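Local atomic coordinates of putative cytosine/guanine deaminase (PDB entry 2PAJ), a protein that catalyses the hydrolytic deamination of 2-amino-4-hydroxypteridines, probably isoxanthopterin among them, to 2,4-dihydroxypteridines and ammonium at a zinc site. Residues 199-204 against 241-246; 417-422 against 432-437; 119-124 against 465-470; 171-176 against 228-233; 266-271 against 294-299. One frame throughout, in Å; residues are numbered along the deposited sequence.

Contact 1: 199-204 against 241-246; sequences RLAARY and LGLRMH
A201 meets L241 and L243 in a small, purely apolar contact, 94 Å² in all, between the last turns of helix 190-203 and the turn joining helix 228-240 to strand 244-248. The methyl group of A201 points at the other segment and has two leucine branches in front of it. CB of A201 lies 3.8 Å from CD1 of L241 and, more loosely, 4.3 Å from CD1 of L243. For L241 the first torsion explains the approach: CG stands beside the backbone N and anti to the carbonyl carbon (chi1 -69°), and the extended chain beyond it carries CD1 across to the alanine. The two leucines flank G242, whose positive phi of 68° closes helix 228-240 in a Schellman motif. With the chain turning at G242, L241 and L243 both face the same methyl group. The family fold is the amidohydrolase (beta/alpha)8 barrel, and the contact lies in its outer layer, at the end where helices hand over to the next strands. On the inner side of helix 190-203, L200 packs on L166 and R168 of strand 163-168. L243 also touches H205. Further along, H246 stacks on W282, and strand 244-248 goes on to H248, a zinc ligand.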
# COMPACT_ATOMS: atom_id res chain seq x y z
N ARG A 199 -19.28 -3.60 -11.94
CA ARG A 199 -19.00 -5.01 -12.07
C ARG A 199 -18.04 -5.41 -10.95
O ARG A 199 -18.32 -6.34 -10.19
CB ARG A 199 -18.38 -5.27 -13.44
CG ARG A 199 -17.84 -6.66 -13.62
CD ARG A 199 -16.69 -6.65 -14.62
NE ARG A 199 -15.67 -7.65 -14.29
CZ ARG A 199 -14.37 -7.38 -14.22
NH1 ARG A 199 -13.92 -6.15 -14.45
NH2 ARG A 199 -13.50 -8.34 -13.88
N LEU A 200 -16.92 -4.70 -10.85
CA LEU A 200 -15.91 -4.95 -9.81
C LEU A 200 -16.42 -4.75 -8.39
O LEU A 200 -16.07 -5.50 -7.47
CB LEU A 200 -14.70 -4.04 -10.03
CG LEU A 200 -13.93 -4.28 -11.33
CD1 LEU A 200 -12.88 -3.18 -11.51
CD2 LEU A 200 -13.29 -5.67 -11.29
N ALA A 201 -17.24 -3.73 -8.20
CA ALA A 201 -17.79 -3.44 -6.89
C ALA A 201 -18.64 -4.59 -6.41
O ALA A 201 -18.62 -4.94 -5.24
CB ALA A 201 -18.63 -2.18 -6.95
N ALA A 202 -19.39 -5.19 -7.32
CA ALA A 202 -20.27 -6.30 -6.96
C ALA A 202 -19.53 -7.62 -6.85
O ALA A 202 -19.94 -8.49 -6.10
CB ALA A 202 -21.38 -6.42 -7.98
N ARG A 203 -18.43 -7.75 -7.58
CA ARG A 203 -17.68 -8.98 -7.59
C ARG A 203 -16.68 -9.15 -6.45
O ARG A 203 -16.68 -10.18 -5.78
CB ARG A 203 -16.95 -9.10 -8.93
CG ARG A 203 -16.37 -10.46 -9.28
CD ARG A 203 -15.51 -10.26 -10.53
NE ARG A 203 -15.13 -11.47 -11.27
CZ ARG A 203 -14.55 -12.54 -10.73
NH1 ARG A 203 -14.29 -12.57 -9.43
NH2 ARG A 203 -14.22 -13.57 -11.50
N TYR A 204 -15.83 -8.14 -6.23
CA TYR A 204 -14.79 -8.24 -5.21
C TYR A 204 -14.88 -7.43 -3.92
O TYR A 204 -14.40 -7.88 -2.88
CB TYR A 204 -13.45 -7.91 -5.83
CG TYR A 204 -13.10 -8.71 -7.05
CD1 TYR A 204 -13.15 -8.13 -8.32
CD2 TYR A 204 -12.63 -10.02 -6.93
CE1 TYR A 204 -12.73 -8.84 -9.44
CE2 TYR A 204 -12.22 -10.74 -8.04
CZ TYR A 204 -12.27 -10.14 -9.29
OH TYR A 204 -11.82 -10.82 -10.39
N LEU A 241 -21.93 3.52 -4.58
CA LEU A 241 -21.55 2.13 -4.36
C LEU A 241 -20.82 1.95 -3.03
O LEU A 241 -20.38 0.84 -2.71
CB LEU A 241 -20.66 1.63 -5.50
CG LEU A 241 -21.30 1.46 -6.89
CD1 LEU A 241 -20.27 1.08 -7.94
CD2 LEU A 241 -22.37 0.40 -6.78
N GLY A 242 -20.68 3.03 -2.28
CA GLY A 242 -19.99 2.97 -1.00
C GLY A 242 -18.50 2.71 -1.12
O GLY A 242 -17.91 1.99 -0.31
N LEU A 243 -17.88 3.28 -2.15
CA LEU A 243 -16.45 3.10 -2.38
C LEU A 243 -15.69 4.39 -2.09
O LEU A 243 -16.28 5.47 -2.03
CB LEU A 243 -16.19 2.71 -3.84
CG LEU A 243 -16.90 1.53 -4.48
CD1 LEU A 243 -16.45 1.43 -5.92
CD2 LEU A 243 -16.58 0.25 -3.71
N ARG A 244 -14.37 4.27 -1.92
CA ARG A 244 -13.53 5.44 -1.67
C ARG A 244 -12.91 5.92 -2.98
O ARG A 244 -12.87 5.19 -3.97
CB ARG A 244 -12.43 5.11 -0.66
CG ARG A 244 -12.98 4.71 0.68
CD ARG A 244 -12.06 5.06 1.80
NE ARG A 244 -12.79 5.02 3.06
CZ ARG A 244 -12.44 5.66 4.16
NH1 ARG A 244 -11.33 6.40 4.18
NH2 ARG A 244 -13.20 5.58 5.24
N MET A 245 -12.43 7.16 -2.98
CA MET A 245 -11.83 7.76 -4.17
C MET A 245 -10.35 8.07 -3.97
O MET A 245 -9.94 8.53 -2.90
CB MET A 245 -12.58 9.03 -4.53
CG MET A 245 -14.05 8.82 -4.89
SD MET A 245 -15.01 10.27 -4.53
CE MET A 245 -15.83 9.71 -3.17
N HIS A 246 -9.56 7.83 -5.00
CA HIS A 246 -8.13 8.08 -4.95
C HIS A 246 -7.58 8.52 -6.29
O HIS A 246 -8.02 8.04 -7.32
CB HIS A 246 -7.41 6.82 -4.48
CG HIS A 246 -5.93 6.89 -4.58
ND1 HIS A 246 -5.21 6.13 -5.48
CD2 HIS A 246 -5.02 7.64 -3.92
CE1 HIS A 246 -3.92 6.41 -5.36
NE2 HIS A 246 -3.78 7.32 -4.42

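Contact 2: 417-422 against 432-437; sequences YRLDDP and IGPVAS
Two backbone N-H groups converge on I432 O, and the helical turn they close carries P434, the residue that meets Y417 and L419. A436 N reaches this carbonyl oxygen at 3.1 Å and V435 N at 3.3 Å, a combination of i+4 and i+3 bonds. The next bond of the turn, from S437 N to G433 O, is 2.9 Å long. Across the contact everything is apolar. The pyrrolidine ring of P434 turns its CG to the ring of Y417, 3.9 Å from CD1, and comes in at a slant. In the tyrosine, CG set beside the backbone N and anti to the carbonyl carbon (chi1 -53°) puts the ring next to the proline. L419 adds a looser touch on the same proline, with its CD2 4.4 Å from P434 CD. L419 is the centre of an inverse gamma turn (phi -94°, psi 57°), the point at which the chain leaves strand 414-418. The short helix 433-436 thus rests on the end of a strand in the beta structure that accompanies the catalytic barrel in amidohydrolases. Strand 414-418 runs antiparallel between strands 67-73 and 442-448. Y69 of strand 67-73 meets the Y417 ring edge-to-face and also touches P434, while on another side of the short helix V435 packs against V350 and W354 of helix 346-359.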
# COMPACT_ATOMS: atom_id res chain seq x y z
N TYR A 417 10.13 -9.39 13.19
CA TYR A 417 11.46 -9.28 12.58
C TYR A 417 12.63 -9.81 13.42
O TYR A 417 12.71 -9.55 14.63
CB TYR A 417 11.77 -7.82 12.23
CG TYR A 417 10.74 -7.12 11.38
CD1 TYR A 417 9.84 -6.21 11.94
CD2 TYR A 417 10.67 -7.35 10.00
CE1 TYR A 417 8.92 -5.52 11.16
CE2 TYR A 417 9.75 -6.67 9.21
CZ TYR A 417 8.88 -5.76 9.79
OH TYR A 417 7.97 -5.07 9.02
N ARG A 418 13.52 -10.55 12.79
CA ARG A 418 14.70 -11.06 13.47
C ARG A 418 15.84 -10.13 13.04
O ARG A 418 16.11 -9.98 11.84
CB ARG A 418 14.99 -12.51 13.07
CG ARG A 418 16.20 -13.11 13.77
CD ARG A 418 16.10 -14.62 13.85
NE ARG A 418 15.17 -15.06 14.88
CZ ARG A 418 14.48 -16.19 14.81
NH1 ARG A 418 14.63 -16.98 13.75
NH2 ARG A 418 13.66 -16.55 15.79
N LEU A 419 16.50 -9.49 14.00
CA LEU A 419 17.60 -8.57 13.71
C LEU A 419 18.92 -9.30 13.78
O LEU A 419 19.82 -8.91 14.52
CB LEU A 419 17.60 -7.42 14.70
CG LEU A 419 16.28 -6.69 14.96
CD1 LEU A 419 16.51 -5.63 16.01
CD2 LEU A 419 15.76 -6.07 13.68
N ASP A 420 19.05 -10.36 12.99
CA ASP A 420 20.26 -11.17 12.98
C ASP A 420 21.37 -10.64 12.06
O ASP A 420 22.44 -11.25 11.95
CB ASP A 420 19.87 -12.59 12.57
CG ASP A 420 19.05 -12.61 11.29
OD1 ASP A 420 19.62 -12.37 10.21
OD2 ASP A 420 17.83 -12.85 11.38
N ASP A 421 21.11 -9.51 11.42
CA ASP A 421 22.08 -8.86 10.53
C ASP A 421 22.90 -7.91 11.39
O ASP A 421 22.36 -7.23 12.26
CB ASP A 421 21.35 -8.05 9.45
CG ASP A 421 22.30 -7.49 8.40
OD1 ASP A 421 22.52 -8.16 7.37
OD2 ASP A 421 22.84 -6.38 8.60
N PRO A 422 24.22 -7.84 11.15
CA PRO A 422 25.10 -6.96 11.91
C PRO A 422 24.74 -5.48 11.99
O PRO A 422 25.22 -4.79 12.89
CB PRO A 422 26.48 -7.20 11.29
CG PRO A 422 26.20 -7.87 9.99
CD PRO A 422 25.01 -8.73 10.28
N ILE A 432 13.79 0.06 17.21
CA ILE A 432 13.97 1.11 16.22
C ILE A 432 14.59 0.65 14.89
O ILE A 432 14.43 1.31 13.87
CB ILE A 432 14.77 2.25 16.89
CG1 ILE A 432 13.82 3.38 17.22
CG2 ILE A 432 15.95 2.69 16.05
CD1 ILE A 432 14.34 4.35 18.26
N GLY A 433 15.26 -0.50 14.92
CA GLY A 433 15.96 -1.04 13.76
C GLY A 433 15.29 -1.17 12.40
O GLY A 433 15.87 -0.75 11.39
N PRO A 434 14.09 -1.76 12.33
CA PRO A 434 13.38 -1.92 11.06
C PRO A 434 13.19 -0.63 10.26
O PRO A 434 13.11 -0.66 9.03
CB PRO A 434 12.05 -2.52 11.49
CG PRO A 434 12.43 -3.34 12.67
CD PRO A 434 13.37 -2.44 13.42
N VAL A 435 13.13 0.50 10.95
CA VAL A 435 12.94 1.80 10.32
C VAL A 435 14.19 2.64 10.18
O VAL A 435 14.32 3.42 9.23
CB VAL A 435 11.95 2.64 11.11
CG1 VAL A 435 11.88 4.04 10.54
CG2 VAL A 435 10.60 1.96 11.12
N ALA A 436 15.11 2.49 11.13
CA ALA A 436 16.32 3.29 11.15
C ALA A 436 17.61 2.65 10.63
O ALA A 436 18.50 3.36 10.17
CB ALA A 436 16.54 3.82 12.56
N SER A 437 17.71 1.33 10.67
CA SER A 437 18.93 0.64 10.25
C SER A 437 19.19 0.47 8.76
O SER A 437 20.29 0.10 8.36
CB SER A 437 18.97 -0.74 10.90
OG SER A 437 18.82 -0.65 12.30

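Contact 3: 119-124 against 465-470; sequences ARIGLI and KELGGE
The flat groups here, the guanidinium of R120 and the carboxylate of E470, accompany the meeting of L467 with I121 and I124 but do not join each other. R120 NE and E470 OE1 are 6.2 Å apart, so any attraction between their opposite charges would probably be weak and long-range. The touching is done by aliphatic branches. L467 points at the other helix and divides its two methyl groups between two isoleucines: CD2 comes to 3.9 Å from I121 CG1, and CD1 to 4.1 Å from I124 CG1. In both isoleucines CG1 lies beside the backbone N (chi1 -71° in I121, -61° in I124), which turns the same kind of branch toward the leucine. This is helix-to-helix packing in which the C-terminal helix 464-483 lies against helix 112-127, an element of the (beta/alpha)8 barrel that follows its first strand, 67-73. The interface is modest, with 142 Å² buried in all. L467 also touches L117, one turn before I121, and I124 leans on V462 and L160. E470 has a long, weak ion pair with R113, and R120 a similar one with E156 of helix 149-159.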
# COMPACT_ATOMS: atom_id res chain seq x y z
N ALA A 119 3.24 -8.01 -11.41
CA ALA A 119 2.43 -7.96 -10.21
C ALA A 119 3.00 -8.90 -9.17
O ALA A 119 3.14 -8.53 -8.01
CB ALA A 119 1.00 -8.36 -10.54
N ARG A 120 3.33 -10.11 -9.59
CA ARG A 120 3.89 -11.08 -8.66
C ARG A 120 5.17 -10.53 -8.04
O ARG A 120 5.31 -10.49 -6.82
CB ARG A 120 4.15 -12.42 -9.36
CG ARG A 120 4.49 -13.55 -8.40
CD ARG A 120 4.28 -14.91 -9.07
NE ARG A 120 4.79 -16.04 -8.28
CZ ARG A 120 4.35 -16.38 -7.07
NH1 ARG A 120 3.38 -15.68 -6.49
NH2 ARG A 120 4.88 -17.42 -6.44
N ILE A 121 6.10 -10.10 -8.89
CA ILE A 121 7.36 -9.53 -8.42
C ILE A 121 7.17 -8.45 -7.36
O ILE A 121 7.62 -8.59 -6.23
CB ILE A 121 8.16 -8.93 -9.59
CG1 ILE A 121 8.70 -10.05 -10.48
CG2 ILE A 121 9.29 -8.10 -9.04
CD1 ILE A 121 9.20 -9.58 -11.86
N GLY A 122 6.50 -7.36 -7.72
CA GLY A 122 6.30 -6.27 -6.77
C GLY A 122 5.56 -6.67 -5.51
O GLY A 122 5.77 -6.11 -4.44
N LEU A 123 4.66 -7.64 -5.66
CA LEU A 123 3.86 -8.12 -4.54
C LEU A 123 4.78 -8.92 -3.61
O LEU A 123 4.72 -8.78 -2.39
CB LEU A 123 2.73 -9.01 -5.08
CG LEU A 123 1.28 -8.81 -4.65
CD1 LEU A 123 0.90 -7.34 -4.68
CD2 LEU A 123 0.39 -9.64 -5.57
N ILE A 124 5.63 -9.76 -4.20
CA ILE A 124 6.56 -10.57 -3.43
C ILE A 124 7.55 -9.71 -2.65
O ILE A 124 7.80 -9.95 -1.47
CB ILE A 124 7.39 -11.52 -4.33
CG1 ILE A 124 6.49 -12.50 -5.08
CG2 ILE A 124 8.36 -12.28 -3.48
CD1 ILE A 124 5.74 -13.47 -4.20
N LYS A 465 15.16 -17.95 -7.18
CA LYS A 465 16.04 -18.09 -8.33
C LYS A 465 15.23 -18.20 -9.60
O LYS A 465 15.59 -17.64 -10.63
CB LYS A 465 16.92 -19.32 -8.17
CG LYS A 465 17.95 -19.19 -7.09
CD LYS A 465 18.70 -20.49 -6.92
CE LYS A 465 19.68 -20.42 -5.74
NZ LYS A 465 20.34 -21.74 -5.56
N GLU A 466 14.14 -18.92 -9.51
CA GLU A 466 13.25 -19.13 -10.64
C GLU A 466 12.64 -17.81 -11.06
O GLU A 466 12.66 -17.44 -12.24
CB GLU A 466 12.16 -20.08 -10.22
CG GLU A 466 11.51 -20.82 -11.35
CD GLU A 466 10.82 -22.06 -10.83
OE1 GLU A 466 9.77 -21.93 -10.16
OE2 GLU A 466 11.37 -23.16 -11.08
N LEU A 467 12.08 -17.09 -10.10
CA LEU A 467 11.47 -15.81 -10.36
C LEU A 467 12.53 -14.87 -10.93
O LEU A 467 12.22 -13.98 -11.72
CB LEU A 467 10.91 -15.22 -9.07
CG LEU A 467 9.48 -14.67 -9.14
CD1 LEU A 467 9.22 -13.81 -7.91
CD2 LEU A 467 9.29 -13.86 -10.41
N GLY A 468 13.78 -15.08 -10.53
CA GLY A 468 14.85 -14.24 -11.01
C GLY A 468 15.08 -14.45 -12.49
O GLY A 468 15.11 -13.49 -13.26
N GLY A 469 15.23 -15.71 -12.88
CA GLY A 469 15.46 -16.04 -14.27
C GLY A 469 14.34 -15.60 -15.19
O GLY A 469 14.59 -15.18 -16.32
N GLU A 470 13.10 -15.69 -14.72
CA GLU A 470 11.95 -15.28 -15.52
C GLU A 470 11.99 -13.81 -15.87
O GLU A 470 11.83 -13.43 -17.03
CB GLU A 470 10.66 -15.55 -14.77
CG GLU A 470 10.40 -17.00 -14.54
CD GLU A 470 8.94 -17.26 -14.33
OE1 GLU A 470 8.40 -16.78 -13.30
OE2 GLU A 470 8.33 -17.92 -15.20

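Contact 4: 171-176 against 228-233; sequences ATQTRQ and PREMRE
The loop that follows barrel strand 163-168 is fastened by T172 to E230 in the first turn of helix 228-240, an outer helix of the (beta/alpha)8 barrel. T172 OG1 donates a hydrogen bond to E230 OE2 at 2.5 Å, a length that should not be over-read at this resolution. The hydroxyl meets the syn side of the oxygen, 22° out of the carboxylate plane. Glutamate and threonine reach toward each other: the glutamate with its chain extended beyond CG, the threonine with OG1 held between its backbone N and carbonyl carbon (chi1 57°). The T172 methyl group accompanies the bond, with CG2 3.7 Å from E230 OE1. Beside them Q173 runs alongside the glutamate, pointing the other way. Its OE1 is 3.7 Å from E230 OE2, and amide and carboxylate planes are 39° apart. T172 and E230 both touch L190 of helix 190-203, and a backbone bond joins T172 to S225. E230 N donates to S227 OG. As modelled, Q173 OE1 and the carboxylate are both acceptors, so that pair should add little, whereas the hydroxyl donor is consistent with an ionised E230.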
# COMPACT_ATOMS: atom_id res chain seq x y z
N ALA A 171 -8.57 6.84 -17.80
CA ALA A 171 -8.88 8.16 -18.32
C ALA A 171 -9.91 8.09 -19.43
O ALA A 171 -10.09 7.07 -20.08
CB ALA A 171 -7.62 8.84 -18.83
N THR A 172 -10.60 9.21 -19.62
CA THR A 172 -11.60 9.34 -20.67
C THR A 172 -11.03 10.23 -21.76
O THR A 172 -11.60 10.36 -22.83
CB THR A 172 -12.92 9.91 -20.13
OG1 THR A 172 -12.69 11.18 -19.51
CG2 THR A 172 -13.53 8.96 -19.14
N GLN A 173 -9.89 10.85 -21.49
CA GLN A 173 -9.23 11.69 -22.49
C GLN A 173 -7.74 11.49 -22.56
O GLN A 173 -7.17 10.69 -21.81
CB GLN A 173 -9.50 13.17 -22.27
CG GLN A 173 -9.67 13.58 -20.86
CD GLN A 173 -10.99 14.25 -20.70
OE1 GLN A 173 -12.02 13.65 -20.98
NE2 GLN A 173 -10.97 15.52 -20.29
N THR A 174 -7.11 12.26 -23.45
CA THR A 174 -5.66 12.15 -23.66
C THR A 174 -5.12 13.16 -24.67
O THR A 174 -4.04 13.76 -24.47
CB THR A 174 -5.29 10.77 -24.21
OG1 THR A 174 -3.92 10.80 -24.65
CG2 THR A 174 -6.21 10.38 -25.39
N ARG A 175 -5.87 13.30 -25.76
CA ARG A 175 -5.50 14.17 -26.87
C ARG A 175 -4.01 14.24 -27.17
O ARG A 175 -3.35 15.30 -27.12
CB ARG A 175 -6.12 15.56 -26.70
CG ARG A 175 -7.25 15.82 -27.72
CD ARG A 175 -8.47 14.88 -27.49
NE ARG A 175 -8.80 13.98 -28.61
CZ ARG A 175 -8.88 12.65 -28.49
NH1 ARG A 175 -8.63 12.06 -27.32
NH2 ARG A 175 -9.23 11.90 -29.54
N GLN A 176 -3.51 13.03 -27.41
CA GLN A 176 -2.16 12.72 -27.85
C GLN A 176 -2.74 12.38 -29.24
O GLN A 176 -2.05 11.98 -30.19
CB GLN A 176 -1.63 11.43 -27.20
CG GLN A 176 -1.11 11.48 -25.75
CD GLN A 176 -0.81 10.05 -25.19
OE1 GLN A 176 -1.72 9.36 -24.70
NE2 GLN A 176 0.46 9.62 -25.28
N PRO A 228 -13.88 17.79 -15.83
CA PRO A 228 -14.42 18.15 -14.51
C PRO A 228 -15.89 17.80 -14.27
O PRO A 228 -16.31 17.59 -13.14
CB PRO A 228 -14.12 19.65 -14.41
CG PRO A 228 -13.97 20.10 -15.80
CD PRO A 228 -13.30 18.97 -16.50
N ARG A 229 -16.67 17.73 -15.35
CA ARG A 229 -18.08 17.37 -15.25
C ARG A 229 -18.08 15.88 -14.90
O ARG A 229 -18.92 15.38 -14.15
CB ARG A 229 -18.76 17.60 -16.61
CG ARG A 229 -20.11 16.92 -16.82
CD ARG A 229 -20.35 16.81 -18.34
NE ARG A 229 -21.68 16.35 -18.72
CZ ARG A 229 -22.11 16.29 -19.99
NH1 ARG A 229 -21.31 16.67 -21.00
NH2 ARG A 229 -23.34 15.88 -20.27
N GLU A 230 -17.11 15.18 -15.47
CA GLU A 230 -16.96 13.77 -15.23
C GLU A 230 -16.47 13.45 -13.81
O GLU A 230 -16.82 12.40 -13.27
CB GLU A 230 -16.03 13.15 -16.27
CG GLU A 230 -16.74 12.71 -17.51
CD GLU A 230 -15.80 12.18 -18.57
OE1 GLU A 230 -16.26 11.45 -19.48
OE2 GLU A 230 -14.59 12.53 -18.51
N MET A 231 -15.68 14.33 -13.20
CA MET A 231 -15.24 13.98 -11.86
C MET A 231 -16.39 14.09 -10.86
O MET A 231 -16.41 13.39 -9.84
CB MET A 231 -13.97 14.77 -11.41
CG MET A 231 -13.81 16.23 -11.82
SD MET A 231 -12.06 16.82 -11.63
CE MET A 231 -12.11 17.62 -10.05
N ARG A 232 -17.38 14.93 -11.16
CA ARG A 232 -18.53 15.03 -10.26
C ARG A 232 -19.32 13.73 -10.34
O ARG A 232 -19.54 13.06 -9.32
CB ARG A 232 -19.44 16.20 -10.64
CG ARG A 232 -18.90 17.56 -10.23
CD ARG A 232 -20.03 18.55 -10.07
NE ARG A 232 -19.59 19.88 -9.64
CZ ARG A 232 -18.91 20.73 -10.41
NH1 ARG A 232 -18.59 20.39 -11.65
NH2 ARG A 232 -18.55 21.93 -9.94
N GLU A 233 -19.74 13.36 -11.55
CA GLU A 233 -20.51 12.14 -11.71
C GLU A 233 -19.69 10.93 -11.28
O GLU A 233 -20.21 9.98 -10.70
CB GLU A 233 -21.01 12.00 -13.15
CG GLU A 233 -19.95 12.10 -14.24
CD GLU A 233 -20.54 12.44 -15.62
OE1 GLU A 233 -21.12 13.55 -15.76
OE2 GLU A 233 -20.43 11.61 -16.55

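Contact 5: 266-271 against 294-299; sequences SPVAFC and IALLAQ
L296 and L297 pack against V268 and A269 where two successive outer helices of the (beta/alpha)8 barrel, 267-273 and 291-300, lie side by side. The axes of the short helical segments approach to 9.9 Å and run in roughly the same sense, 36° apart. At the start of the second segment, I294 points away from the other helix and packs instead on A327 of helix 324-327. L296 carries most of this segment's share and lies alongside V268, the two side chains pointing opposite ways. Its CD1 reaches the backbone of the partner helix, 3.9 Å from A269 CA, and lies 4.1 Å from V268 CG1, while L296 CB touches that same valine methyl group. L297 starts off to one side, yet its CD2 comes to 4.2 Å from V268 CG1, so this one branch is approached by both leucines. The valine presents it by keeping CG1 anti to its own backbone N (chi1 177°). A298 then turns to A327. E293 OE2 of helix 291-300 is in weak hydrogen bonds with V268 N and S266 OG. S266 is the N-cap residue of helix 267-273: A269 N donates to S266 OG at 3.4 Å, a weak but nearly straight capping bond with an angle of 174° at the hydrogen.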
# COMPACT_ATOMS: atom_id res chain seq x y z
N SER A 266 -7.05 27.25 -7.41
CA SER A 266 -6.23 26.20 -6.78
C SER A 266 -6.64 24.76 -7.09
O SER A 266 -7.82 24.46 -7.24
CB SER A 266 -6.21 26.39 -5.26
OG SER A 266 -5.86 25.18 -4.61
N PRO A 267 -5.66 23.85 -7.18
CA PRO A 267 -5.95 22.44 -7.47
C PRO A 267 -6.87 21.78 -6.44
O PRO A 267 -7.88 21.17 -6.79
CB PRO A 267 -4.56 21.81 -7.52
CG PRO A 267 -3.71 22.93 -8.04
CD PRO A 267 -4.21 24.12 -7.26
N VAL A 268 -6.50 21.90 -5.18
CA VAL A 268 -7.29 21.33 -4.09
C VAL A 268 -8.68 21.98 -4.06
O VAL A 268 -9.69 21.29 -3.97
CB VAL A 268 -6.55 21.53 -2.74
CG1 VAL A 268 -7.39 21.01 -1.59
CG2 VAL A 268 -5.22 20.82 -2.78
N ALA A 269 -8.71 23.30 -4.15
CA ALA A 269 -9.96 24.06 -4.14
C ALA A 269 -10.87 23.64 -5.31
O ALA A 269 -12.10 23.62 -5.19
CB ALA A 269 -9.65 25.56 -4.20
N PHE A 270 -10.26 23.30 -6.44
CA PHE A 270 -10.99 22.86 -7.62
C PHE A 270 -11.60 21.49 -7.31
O PHE A 270 -12.78 21.24 -7.55
CB PHE A 270 -10.04 22.75 -8.81
CG PHE A 270 -10.72 22.50 -10.11
CD1 PHE A 270 -11.36 23.53 -10.78
CD2 PHE A 270 -10.72 21.22 -10.67
CE1 PHE A 270 -12.01 23.30 -11.99
CE2 PHE A 270 -11.37 20.98 -11.88
CZ PHE A 270 -12.02 22.01 -12.55
N CYS A 271 -10.78 20.59 -6.77
CA CYS A 271 -11.24 19.26 -6.40
C CYS A 271 -12.43 19.36 -5.46
O CYS A 271 -13.39 18.60 -5.58
CB CYS A 271 -10.13 18.48 -5.71
SG CYS A 271 -8.90 17.86 -6.85
N ILE A 294 -3.81 23.22 2.61
CA ILE A 294 -3.61 22.28 3.69
C ILE A 294 -4.79 22.30 4.64
O ILE A 294 -5.23 21.26 5.12
CB ILE A 294 -2.31 22.59 4.46
CG1 ILE A 294 -1.11 22.35 3.54
CG2 ILE A 294 -2.18 21.70 5.70
CD1 ILE A 294 0.19 22.79 4.14
N ALA A 295 -5.32 23.49 4.88
CA ALA A 295 -6.46 23.66 5.76
C ALA A 295 -7.69 22.93 5.21
O ALA A 295 -8.43 22.28 5.95
CB ALA A 295 -6.77 25.15 5.92
N LEU A 296 -7.88 23.04 3.90
CA LEU A 296 -9.00 22.39 3.23
C LEU A 296 -8.86 20.88 3.33
O LEU A 296 -9.86 20.17 3.42
CB LEU A 296 -9.05 22.80 1.76
CG LEU A 296 -10.29 23.56 1.28
CD1 LEU A 296 -10.24 23.63 -0.23
CD2 LEU A 296 -11.56 22.86 1.73
N LEU A 297 -7.64 20.38 3.28
CA LEU A 297 -7.42 18.95 3.40
C LEU A 297 -7.71 18.52 4.82
O LEU A 297 -8.21 17.44 5.06
CB LEU A 297 -5.98 18.59 3.05
CG LEU A 297 -5.62 18.73 1.57
CD1 LEU A 297 -4.12 18.57 1.40
CD2 LEU A 297 -6.39 17.69 0.76
N ALA A 298 -7.38 19.41 5.75
CA ALA A 298 -7.58 19.15 7.17
C ALA A 298 -9.06 19.16 7.56
O ALA A 298 -9.50 18.30 8.32
CB ALA A 298 -6.81 20.16 8.00
N GLN A 299 -9.82 20.12 7.05
CA GLN A 299 -11.24 20.22 7.40
C GLN A 299 -12.10 19.15 6.73
O GLN A 299 -13.09 18.69 7.30
CB GLN A 299 -11.78 21.60 7.06
CG GLN A 299 -12.08 21.80 5.59
CD GLN A 299 -13.08 22.92 5.33
OE1 GLN A 299 -12.76 24.11 5.47
NE2 GLN A 299 -14.30 22.54 4.96

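Overall arrangement
Contacts 1, 4 and 5 sit around the (beta/alpha)8 barrel on successive outer elements. Contacts 4 and 5 touch: P228 CB lies 3.7 Å from F270 CZ. Contact 4 uses the start of helix 228-240 and contact 1 the turn just after its end, their centres 19 Å apart. Contact 2, in the accompanying beta structure, lies across the chain's centre from contacts 1 and 4, centres 38 and 46 Å away. Contact 3 brings the C-terminal helix back to the barrel. None forms the zinc site, but the side chain of I121 is about 10 Å from that of Q81, a probable substrate-binding residue, and that of V268 about 12 Å from that of zinc ligand H285.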